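Local coordinates for amidohydrolase 3 domain-containing protein (Pyrococcus horikoshii, PDB 3IGH) that is uncharacterised but probably acts as a metal-dependent hydrolase of the amidohydrolase family, cleaving carbon-nitrogen bonds other than peptide bonds, at residues Ile11-Ser14 against Leu18-Val21; Gly23-Ile26 against Val31-Ala34; Val39-Val44 against Gly49-Leu54. All coordinates share one frame; numbering follows the deposited sequence.

The three contacts follow one another along the N-terminal part of the chain, each finishing before the next begins, and all lie on the same side of the chain, their centres about 27 to 36 Å from the centre of the chain. Interactions 1 and 2 are consecutive beta hairpins with centres about 12 Å apart; they meet where Ile11 CD1 lies 3.6 Å from Gly23 N. Interaction 3 sets a helix on the sheet that contains the second hairpin, centres about 9 Å apart, with Val25 CG2 3.7 Å from Ala40 CA. Interactions 1 and 3 barely meet, through Ile11 and Leu54. A sulfate, probably from the crystallisation liquor, binds at interaction 1; the other two reach the second subunit.

Interaction 1: residues Ile11-Ser14 against Leu18-Val21; sequences IYTS and LKKV. With SO4 (sulfate ion), chain N.
A beta hairpin with a classic bulge joins Ile11-Ser14 to Leu18-Val21, Thr13 and Ser14 both facing Lys19. Ile11 and Val21 form a hydrogen-bonded antiparallel pair: Ile11 N reaches Val21 O at 2.9 Å, and Val21 N returns to Ile11 O at 2.8 Å. At the bulge, Thr13 N donates to Lys19 O, while Lys19 N reaches Ser14 O at 3.1 Å. This second bond comes from above the carbonyl plane, 44° out of it, although its N-H points almost straight at the oxygen (171°).

Tyr12 and Lys20, a non-hydrogen-bonded pair, run side by side in the same direction. Lys20 CG lies 3.6 Å from Tyr12 CE1 on one side of the ring plane, and Leu18 CD1 3.7 Å from Tyr12 CD1 on the other. A water touching Tyr12 OH and, weakly, Lys20 NZ spans their polar ends. Beside Ile11, Val21 CG2 sits between backbone N and carbonyl carbon (chi1 of -59° places CG1 opposite the carbonyl), where it meets both Ile11 CB and Thr13 CG2, the latter at 3.7 Å. At the turn, Leu18 N binds sulfate O3 at 2.9 Å, and Lys437 NZ also holds this anion.

Ser14 OG pairs with Lys458 and Pro17 O, and Tyr12 OH weakly with Asp473. Strand 10-14 runs parallel to strand 58-68, Ile11 resting on Val59 and Tyr12 on Tyr58, so the hairpin flanks that long strand.

Interaction 2: residues Gly23-Ile26 against Val31-Ala34; sequences GLVI and VIYA
Val25 lies obliquely across both Ile32 and Tyr33, one methyl branch to each, at a classic beta bulge where these two residues share it as their partner. With CG1 trans to the backbone N (chi1 -175°), that branch meets Ile32 CG1 at 3.7 Å, whereas CG2 meets Tyr33 CB at 3.8 Å. The Tyr33 ring stands oblique to the valine, its CD2 4.0 Å from Val25 CG2. Ile32 CG1 is held between its own backbone N and carbonyl carbon (chi1 58°), and from there also passes 3.5 Å from Val25 O.

The residues Leu24, Val31 and Ala34 point to the other face of the hairpin. Leu24 reaches over with CD2, which touches Val31 CG1 at 3.8 Å and Ala34 CB at 3.7 Å, bridging two residues of the opposing strand with one methyl.

Two backbone bonds secure the register at the bulge, both on Val25: its N donates to Tyr33 O, and its O receives Ile32 N at 2.8 Å in a nearly linear bond (176°). Beside the hairpin, strand 3-7 continues the sheet next to strand 23-27, and helix 37-47 packs on the face with Val25 and Tyr33, while Ile32 and Tyr33 pack on Ser27 and Leu46 of the second subunit.

Across the strands the side chains meet through hydrocarbon alone, and the polar exchange is left to the backbone. The hairpin is thus held by apolar packing on both faces together with the backbone bonds that satisfy both main-chain polar atoms of Val25.

Interaction 3: residues Val39-Val44 against Gly49-Leu54; sequences VAKKIV and GEIVDL
Van der Waals packing carries the contact between helix residues Lys41 and Val44 and the segment Gly49-Ile51. Lys41 and Ile51 cross at roughly a right angle: Lys41 CG sits 3.8 Å from Ile51 CD1, and its CG and CD also approach the CG2 branch. With CG trans to the backbone N (chi1 -176°), the lysine lays its first methylenes on the isoleucine before the chain bends at its third and fourth torsions and carries the amine away. One helical turn on, Val44 points toward the strand and its CG1 meets Ile51 CG1 at 3.9 Å.

Contacts with the backbone form a second group. The same Val44 CG1 lies 3.5 Å from Glu50 O and 3.6 Å from Gly49 C, so the methyl rests against the backbone on both sides of Glu50. Gly49 adopts backbone angles (phi 149°) that by themselves call for glycine.

Charged partners are peripheral: Lys41 NZ makes long, weak ion pairs with Glu38 and Glu45 of its own helix.

Helix segment 39-44 runs at 155° to strand segment 50-53, their axes 8.8 Å apart at closest. That strand lies parallel to strand 3-7 at one margin of a four-stranded sheet; Val44 also covers Leu3, Ala5 and Val25, and Val39 and Ile43, earlier in the helix, pack on Tyr33 and on the second subunit.

Interaction 1: residues Ile11-Ser14 against Leu18-Val21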
ATOM      1  N   ILE A  11     -16.271  24.111  17.332  1.00 44.54           N
ATOM      2  CA  ILE A  11     -15.342  23.301  16.558  1.00 41.06           C
ATOM      3  C   ILE A  11     -14.407  24.216  15.796  1.00 34.99           C
ATOM      4  O   ILE A  11     -14.842  24.963  14.929  1.00 36.33           O
ATOM      5  CB  ILE A  11     -16.093  22.374  15.573  1.00 38.84           C
ATOM      6  CG1 ILE A  11     -17.052  21.460  16.344  1.00 38.73           C
ATOM      7  CG2 ILE A  11     -15.094  21.552  14.742  1.00 38.86           C
ATOM      8  CD1 ILE A  11     -18.356  21.204  15.639  1.00 46.64           C
ATOM      9  N   TYR A  12     -13.121  24.162  16.139  1.00 38.08           N
ATOM     10  CA  TYR A  12     -12.091  24.875  15.377  1.00 34.23           C
ATOM     11  C   TYR A  12     -11.711  24.021  14.176  1.00 36.84           C
ATOM     12  O   TYR A  12     -11.271  22.887  14.340  1.00 41.40           O
ATOM     13  CB  TYR A  12     -10.852  25.134  16.244  1.00 38.00           C
ATOM     14  CG  TYR A  12     -11.075  26.170  17.322  1.00 44.23           C
ATOM     15  CD1 TYR A  12     -10.907  27.523  17.050  1.00 40.87           C
ATOM     16  CD2 TYR A  12     -11.467  25.800  18.609  1.00 43.60           C
ATOM     17  CE1 TYR A  12     -11.115  28.484  18.029  1.00 47.64           C
ATOM     18  CE2 TYR A  12     -11.681  26.756  19.596  1.00 51.92           C
ATOM     19  CZ  TYR A  12     -11.501  28.098  19.296  1.00 49.33           C
ATOM     20  OH  TYR A  12     -11.709  29.065  20.258  1.00 55.20           O
ATOM     21  N   THR A  13     -11.893  24.561  12.976  1.00 35.83           N
ATOM     22  CA  THR A  13     -11.588  23.818  11.761  1.00 39.94           C
ATOM     23  C   THR A  13     -10.235  24.208  11.200  1.00 43.62           C
ATOM     24  O   THR A  13      -9.656  23.463  10.418  1.00 37.64           O
ATOM     25  CB  THR A  13     -12.655  24.010  10.651  1.00 42.08           C
ATOM     26  OG1 THR A  13     -12.605  25.353  10.154  1.00 46.45           O
ATOM     27  CG2 THR A  13     -14.057  23.687  11.173  1.00 37.75           C
ATOM     28  N   SER A  14      -9.746  25.381  11.597  1.00 36.96           N
ATOM     29  CA  SER A  14      -8.477  25.915  11.103  1.00 41.51           C
ATOM     30  C   SER A  14      -7.949  26.924  12.117  1.00 43.79           C
ATOM     31  O   SER A  14      -8.734  27.577  12.811  1.00 41.12           O
ATOM     32  CB  SER A  14      -8.689  26.579   9.736  1.00 41.11           C
ATOM     33  OG  SER A  14      -7.486  27.096   9.216  1.00 52.38           O
ATOM     34  N   LEU A  18      -7.999  31.654  11.499  1.00 43.31           N
ATOM     35  CA  LEU A  18      -8.872  31.100  12.520  1.00 47.82           C
ATOM     36  C   LEU A  18     -10.290  30.937  11.973  1.00 50.42           C
ATOM     37  O   LEU A  18     -10.899  31.906  11.524  1.00 52.05           O
ATOM     38  CB  LEU A  18      -8.863  31.967  13.779  1.00 47.70           C
ATOM     39  CG  LEU A  18      -9.621  31.384  14.975  1.00 49.15           C
ATOM     40  CD1 LEU A  18      -8.849  30.232  15.618  1.00 46.15           C
ATOM     41  CD2 LEU A  18      -9.888  32.477  15.985  1.00 47.00           C
ATOM     42  N   LYS A  19     -10.786  29.699  11.973  1.00 49.48           N
ATOM     43  CA  LYS A  19     -12.164  29.406  11.559  1.00 48.61           C
ATOM     44  C   LYS A  19     -12.844  28.499  12.579  1.00 48.12           C
ATOM     45  O   LYS A  19     -12.291  27.461  12.970  1.00 47.61           O
ATOM     46  CB  LYS A  19     -12.216  28.737  10.180  1.00 45.99           C
ATOM     47  CG  LYS A  19     -11.582  29.501   9.033  1.00 57.59           C
ATOM     48  CD  LYS A  19     -11.963  28.867   7.694  1.00 66.82           C
ATOM     49  CE  LYS A  19     -11.056  29.332   6.554  1.00 85.14           C
ATOM     50  NZ  LYS A  19     -11.206  30.780   6.226  1.00 82.79           N
ATOM     51  N   LYS A  20     -14.037  28.899  13.017  1.00 40.29           N
ATOM     52  CA  LYS A  20     -14.836  28.099  13.945  1.00 45.06           C
ATOM     53  C   LYS A  20     -16.210  27.816  13.359  1.00 48.26           C
ATOM     54  O   LYS A  20     -16.788  28.658  12.665  1.00 46.37           O
ATOM     55  CB  LYS A  20     -15.037  28.805  15.288  1.00 49.55           C
ATOM     56  CG  LYS A  20     -13.835  29.511  15.862  1.00 60.13           C
ATOM     57  CD  LYS A  20     -14.272  30.690  16.721  1.00 82.10           C
ATOM     58  CE  LYS A  20     -14.912  30.255  18.034  1.00 85.90           C
ATOM     59  NZ  LYS A  20     -15.384  31.417  18.839  1.00 77.51           N
ATOM     60  N   VAL A  21     -16.726  26.622  13.641  1.00 43.24           N
ATOM     61  CA  VAL A  21     -18.099  26.262  13.293  1.00 45.71           C
ATOM     62  C   VAL A  21     -18.783  25.630  14.503  1.00 46.20           C
ATOM     63  O   VAL A  21     -18.137  25.365  15.527  1.00 46.07           O
ATOM     64  CB  VAL A  21     -18.179  25.304  12.063  1.00 42.67           C
ATOM     65  CG1 VAL A  21     -17.534  25.926  10.827  1.00 41.15           C
ATOM     66  CG2 VAL A  21     -17.575  23.931  12.380  1.00 44.14           C
TER
HETATM   67  S   SO4 N  13      -7.078  35.184  11.232  0.50 73.00           S
HETATM   68  O1  SO4 N  13      -7.463  36.525  11.663  0.50 77.97           O
HETATM   69  O2  SO4 N  13      -6.495  34.473  12.364  0.50 62.84           O
HETATM   70  O3  SO4 N  13      -8.263  34.471  10.770  0.50 71.21           O
HETATM   71  O4  SO4 N  13      -6.105  35.274  10.145  0.50 67.90           O
HETATM   72  O   HOH W   1     -14.431  29.747  21.560  1.00 56.17           O

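Interaction 2: residues Gly23-Ile26 against Val31-Ala34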
ATOM      1  N   GLY A  23     -21.046  22.914  13.903  1.00 46.81           N
ATOM      2  CA  GLY A  23     -21.443  21.578  13.480  1.00 44.29           C
ATOM      3  C   GLY A  23     -20.539  20.955  12.436  1.00 42.55           C
ATOM      4  O   GLY A  23     -20.099  21.631  11.508  1.00 43.20           O
ATOM      5  N   LEU A  24     -20.265  19.662  12.606  1.00 43.11           N
ATOM      6  CA  LEU A  24     -19.514  18.865  11.634  1.00 46.28           C
ATOM      7  C   LEU A  24     -20.332  17.662  11.209  1.00 41.55           C
ATOM      8  O   LEU A  24     -21.037  17.080  12.025  1.00 42.94           O
ATOM      9  CB  LEU A  24     -18.208  18.330  12.239  1.00 45.47           C
ATOM     10  CG  LEU A  24     -16.911  19.127  12.338  1.00 50.32           C
ATOM     11  CD1 LEU A  24     -15.804  18.191  12.801  1.00 45.46           C
ATOM     12  CD2 LEU A  24     -16.528  19.771  11.021  1.00 42.39           C
ATOM     13  N   VAL A  25     -20.232  17.285   9.936  1.00 42.96           N
ATOM     14  CA  VAL A  25     -20.741  15.985   9.491  1.00 43.76           C
ATOM     15  C   VAL A  25     -19.574  15.139   9.016  1.00 40.43           C
ATOM     16  O   VAL A  25     -18.764  15.595   8.211  1.00 43.64           O
ATOM     17  CB  VAL A  25     -21.806  16.095   8.370  1.00 41.83           C
ATOM     18  CG1 VAL A  25     -22.371  14.719   8.043  1.00 46.02           C
ATOM     19  CG2 VAL A  25     -22.936  17.012   8.791  1.00 49.99           C
ATOM     20  N   ILE A  26     -19.495  13.913   9.529  1.00 37.63           N
ATOM     21  CA  ILE A  26     -18.414  12.996   9.202  1.00 45.40           C
ATOM     22  C   ILE A  26     -18.954  11.754   8.499  1.00 47.06           C
ATOM     23  O   ILE A  26     -19.890  11.105   8.978  1.00 47.20           O
ATOM     24  CB  ILE A  26     -17.616  12.574  10.466  1.00 43.20           C
ATOM     25  CG1 ILE A  26     -17.018  13.802  11.160  1.00 45.54           C
ATOM     26  CG2 ILE A  26     -16.511  11.562  10.116  1.00 39.25           C
ATOM     27  CD1 ILE A  26     -16.792  13.596  12.638  1.00 47.27           C
ATOM     28  N   VAL A  31     -14.499  14.605   6.946  1.00 35.96           N
ATOM     29  CA  VAL A  31     -15.436  15.717   7.120  1.00 39.52           C
ATOM     30  C   VAL A  31     -16.127  16.006   5.785  1.00 42.61           C
ATOM     31  O   VAL A  31     -15.467  16.146   4.754  1.00 44.09           O
ATOM     32  CB  VAL A  31     -14.711  16.993   7.631  1.00 38.68           C
ATOM     33  CG1 VAL A  31     -15.652  18.198   7.644  1.00 35.24           C
ATOM     34  CG2 VAL A  31     -14.096  16.753   9.032  1.00 33.92           C
ATOM     35  N   ILE A  32     -17.455  16.070   5.789  1.00 39.00           N
ATOM     36  CA  ILE A  32     -18.187  16.396   4.551  1.00 39.20           C
ATOM     37  C   ILE A  32     -18.998  17.689   4.621  1.00 44.55           C
ATOM     38  O   ILE A  32     -19.356  18.276   3.591  1.00 42.75           O
ATOM     39  CB  ILE A  32     -19.037  15.211   4.049  1.00 47.14           C
ATOM     40  CG1 ILE A  32     -20.048  14.765   5.101  1.00 49.03           C
ATOM     41  CG2 ILE A  32     -18.134  14.049   3.676  1.00 39.33           C
ATOM     42  CD1 ILE A  32     -21.204  13.972   4.525  1.00 59.40           C
ATOM     43  N   TYR A  33     -19.271  18.132   5.846  1.00 37.85           N
ATOM     44  CA  TYR A  33     -19.860  19.433   6.100  1.00 42.76           C
ATOM     45  C   TYR A  33     -19.252  20.030   7.372  1.00 38.27           C
ATOM     46  O   TYR A  33     -19.074  19.332   8.366  1.00 35.96           O
ATOM     47  CB  TYR A  33     -21.393  19.337   6.215  1.00 44.17           C
ATOM     48  CG  TYR A  33     -22.060  20.651   6.574  1.00 45.19           C
ATOM     49  CD1 TYR A  33     -22.262  21.640   5.610  1.00 50.49           C
ATOM     50  CD2 TYR A  33     -22.479  20.907   7.881  1.00 50.82           C
ATOM     51  CE1 TYR A  33     -22.859  22.852   5.940  1.00 54.15           C
ATOM     52  CE2 TYR A  33     -23.078  22.111   8.220  1.00 53.94           C
ATOM     53  CZ  TYR A  33     -23.262  23.080   7.248  1.00 52.32           C
ATOM     54  OH  TYR A  33     -23.855  24.274   7.588  1.00 54.42           O
ATOM     55  N   ALA A  34     -18.912  21.315   7.304  1.00 35.74           N
ATOM     56  CA  ALA A  34     -18.492  22.094   8.465  1.00 44.55           C
ATOM     57  C   ALA A  34     -19.279  23.393   8.422  1.00 41.36           C
ATOM     58  O   ALA A  34     -19.152  24.157   7.462  1.00 46.16           O
ATOM     59  CB  ALA A  34     -16.987  22.392   8.406  1.00 32.86           C
TER

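Interaction 3: residues Val39-Val44 against Gly49-Leu54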
ATOM      1  N   VAL A  39     -27.962  22.632  10.663  1.00 54.84           N
ATOM      2  CA  VAL A  39     -27.796  22.075   9.315  1.00 56.06           C
ATOM      3  C   VAL A  39     -27.142  20.686   9.373  1.00 54.65           C
ATOM      4  O   VAL A  39     -27.595  19.750   8.710  1.00 54.20           O
ATOM      5  CB  VAL A  39     -26.986  23.031   8.408  1.00 53.07           C
ATOM      6  CG1 VAL A  39     -26.841  22.464   7.000  1.00 45.52           C
ATOM      7  CG2 VAL A  39     -27.650  24.395   8.356  1.00 64.41           C
ATOM      8  N   ALA A  40     -26.102  20.564  10.196  1.00 53.60           N
ATOM      9  CA  ALA A  40     -25.396  19.301  10.404  1.00 48.67           C
ATOM     10  C   ALA A  40     -26.327  18.201  10.911  1.00 53.17           C
ATOM     11  O   ALA A  40     -26.312  17.088  10.385  1.00 50.98           O
ATOM     12  CB  ALA A  40     -24.214  19.492  11.368  1.00 48.02           C
ATOM     13  N   LYS A  41     -27.143  18.533  11.913  1.00 50.44           N
ATOM     14  CA  LYS A  41     -28.107  17.601  12.504  1.00 58.78           C
ATOM     15  C   LYS A  41     -29.170  17.179  11.489  1.00 53.75           C
ATOM     16  O   LYS A  41     -29.574  16.016  11.455  1.00 60.37           O
ATOM     17  CB  LYS A  41     -28.755  18.224  13.754  1.00 58.50           C
ATOM     18  CG  LYS A  41     -29.720  17.305  14.522  1.00 71.44           C
ATOM     19  CD  LYS A  41     -29.994  17.789  15.951  1.00 74.68           C
ATOM     20  CE  LYS A  41     -30.831  19.070  16.004  1.00 96.56           C
ATOM     21  NZ  LYS A  41     -32.286  18.826  15.792  1.00103.16           N
ATOM     22  N   LYS A  42     -29.589  18.126  10.651  1.00 53.04           N
ATOM     23  CA  LYS A  42     -30.603  17.898   9.624  1.00 59.30           C
ATOM     24  C   LYS A  42     -30.120  16.911   8.563  1.00 56.28           C
ATOM     25  O   LYS A  42     -30.866  16.012   8.165  1.00 57.63           O
ATOM     26  CB  LYS A  42     -30.995  19.224   8.967  1.00 55.99           C
ATOM     27  CG  LYS A  42     -32.245  19.153   8.102  1.00 71.01           C
ATOM     28  CD  LYS A  42     -32.672  20.534   7.608  1.00 79.21           C
ATOM     29  CE  LYS A  42     -33.305  21.371   8.720  1.00 96.54           C
ATOM     30  NZ  LYS A  42     -33.806  22.680   8.215  1.00103.15           N
ATOM     31  N   ILE A  43     -28.874  17.090   8.120  1.00 49.07           N
ATOM     32  CA  ILE A  43     -28.231  16.204   7.146  1.00 45.95           C
ATOM     33  C   ILE A  43     -28.248  14.751   7.633  1.00 43.24           C
ATOM     34  O   ILE A  43     -28.685  13.850   6.913  1.00 45.88           O
ATOM     35  CB  ILE A  43     -26.780  16.684   6.815  1.00 46.81           C
ATOM     36  CG1 ILE A  43     -26.817  17.973   5.989  1.00 43.22           C
ATOM     37  CG2 ILE A  43     -25.995  15.620   6.046  1.00 47.42           C
ATOM     38  CD1 ILE A  43     -25.533  18.789   6.056  1.00 44.01           C
ATOM     39  N   VAL A  44     -27.823  14.545   8.878  1.00 42.21           N
ATOM     40  CA  VAL A  44     -27.707  13.209   9.460  1.00 48.02           C
ATOM     41  C   VAL A  44     -29.073  12.606   9.823  1.00 57.40           C
ATOM     42  O   VAL A  44     -29.221  11.381   9.893  1.00 58.88           O
ATOM     43  CB  VAL A  44     -26.698  13.201  10.640  1.00 45.72           C
ATOM     44  CG1 VAL A  44     -26.639  11.856  11.342  1.00 49.68           C
ATOM     45  CG2 VAL A  44     -25.311  13.542  10.115  1.00 49.14           C
ATOM     46  N   GLY A  49     -28.253   8.072  10.913  1.00 72.86           N
ATOM     47  CA  GLY A  49     -26.950   7.997  11.563  1.00 71.96           C
ATOM     48  C   GLY A  49     -26.918   8.612  12.948  1.00 73.02           C
ATOM     49  O   GLY A  49     -27.936   9.088  13.456  1.00 74.21           O
ATOM     50  N   GLU A  50     -25.732   8.610  13.548  1.00 70.15           N
ATOM     51  CA  GLU A  50     -25.543   9.046  14.928  1.00 71.62           C
ATOM     52  C   GLU A  50     -25.414  10.565  15.028  1.00 69.83           C
ATOM     53  O   GLU A  50     -24.709  11.192  14.238  1.00 64.20           O
ATOM     54  CB  GLU A  50     -24.304   8.361  15.512  1.00 69.79           C
ATOM     55  CG  GLU A  50     -24.122   8.501  17.018  1.00 73.56           C
ATOM     56  CD  GLU A  50     -22.800   7.919  17.510  1.00 80.69           C
ATOM     57  OE1 GLU A  50     -21.916   7.614  16.677  1.00 82.89           O
ATOM     58  OE2 GLU A  50     -22.643   7.769  18.740  1.00 92.21           O
ATOM     59  N   ILE A  51     -26.108  11.155  15.993  1.00 70.14           N
ATOM     60  CA  ILE A  51     -25.950  12.576  16.278  1.00 68.65           C
ATOM     61  C   ILE A  51     -25.324  12.729  17.660  1.00 66.51           C
ATOM     62  O   ILE A  51     -25.920  12.356  18.671  1.00 68.20           O
ATOM     63  CB  ILE A  51     -27.285  13.352  16.157  1.00 73.00           C
ATOM     64  CG1 ILE A  51     -27.845  13.225  14.735  1.00 76.20           C
ATOM     65  CG2 ILE A  51     -27.086  14.822  16.513  1.00 65.52           C
ATOM     66  CD1 ILE A  51     -29.329  13.499  14.620  1.00 90.07           C
ATOM     67  N   VAL A  52     -24.103  13.256  17.682  1.00 63.61           N
ATOM     68  CA  VAL A  52     -23.330  13.418  18.910  1.00 60.97           C
ATOM     69  C   VAL A  52     -23.474  14.844  19.433  1.00 60.71           C
ATOM     70  O   VAL A  52     -23.077  15.810  18.771  1.00 51.33           O
ATOM     71  CB  VAL A  52     -21.833  13.066  18.697  1.00 58.05           C
ATOM     72  CG1 VAL A  52     -21.015  13.340  19.954  1.00 67.18           C
ATOM     73  CG2 VAL A  52     -21.682  11.609  18.274  1.00 70.26           C
ATOM     74  N   ASP A  53     -24.069  14.959  20.617  1.00 59.71           N
ATOM     75  CA  ASP A  53     -24.199  16.232  21.303  1.00 57.09           C
ATOM     76  C   ASP A  53     -22.880  16.531  22.007  1.00 53.04           C
ATOM     77  O   ASP A  53     -22.462  15.784  22.897  1.00 54.69           O
ATOM     78  CB  ASP A  53     -25.348  16.160  22.316  1.00 62.12           C
ATOM     79  CG  ASP A  53     -25.764  17.531  22.852  1.00 67.04           C
ATOM     80  OD1 ASP A  53     -25.218  18.569  22.416  1.00 65.75           O
ATOM     81  OD2 ASP A  53     -26.661  17.565  23.719  1.00 75.42           O
ATOM     82  N   LEU A  54     -22.226  17.619  21.605  1.00 48.27           N
ATOM     83  CA  LEU A  54     -20.952  18.010  22.216  1.00 52.27           C
ATOM     84  C   LEU A  54     -21.133  18.643  23.593  1.00 57.81           C
ATOM     85  O   LEU A  54     -20.183  18.690  24.379  1.00 56.01           O
ATOM     86  CB  LEU A  54     -20.155  18.948  21.302  1.00 47.76           C
ATOM     87  CG  LEU A  54     -19.471  18.325  20.076  1.00 43.18           C
ATOM     88  CD1 LEU A  54     -18.914  19.411  19.195  1.00 32.41           C
ATOM     89  CD2 LEU A  54     -18.374  17.358  20.488  1.00 40.81           C
TER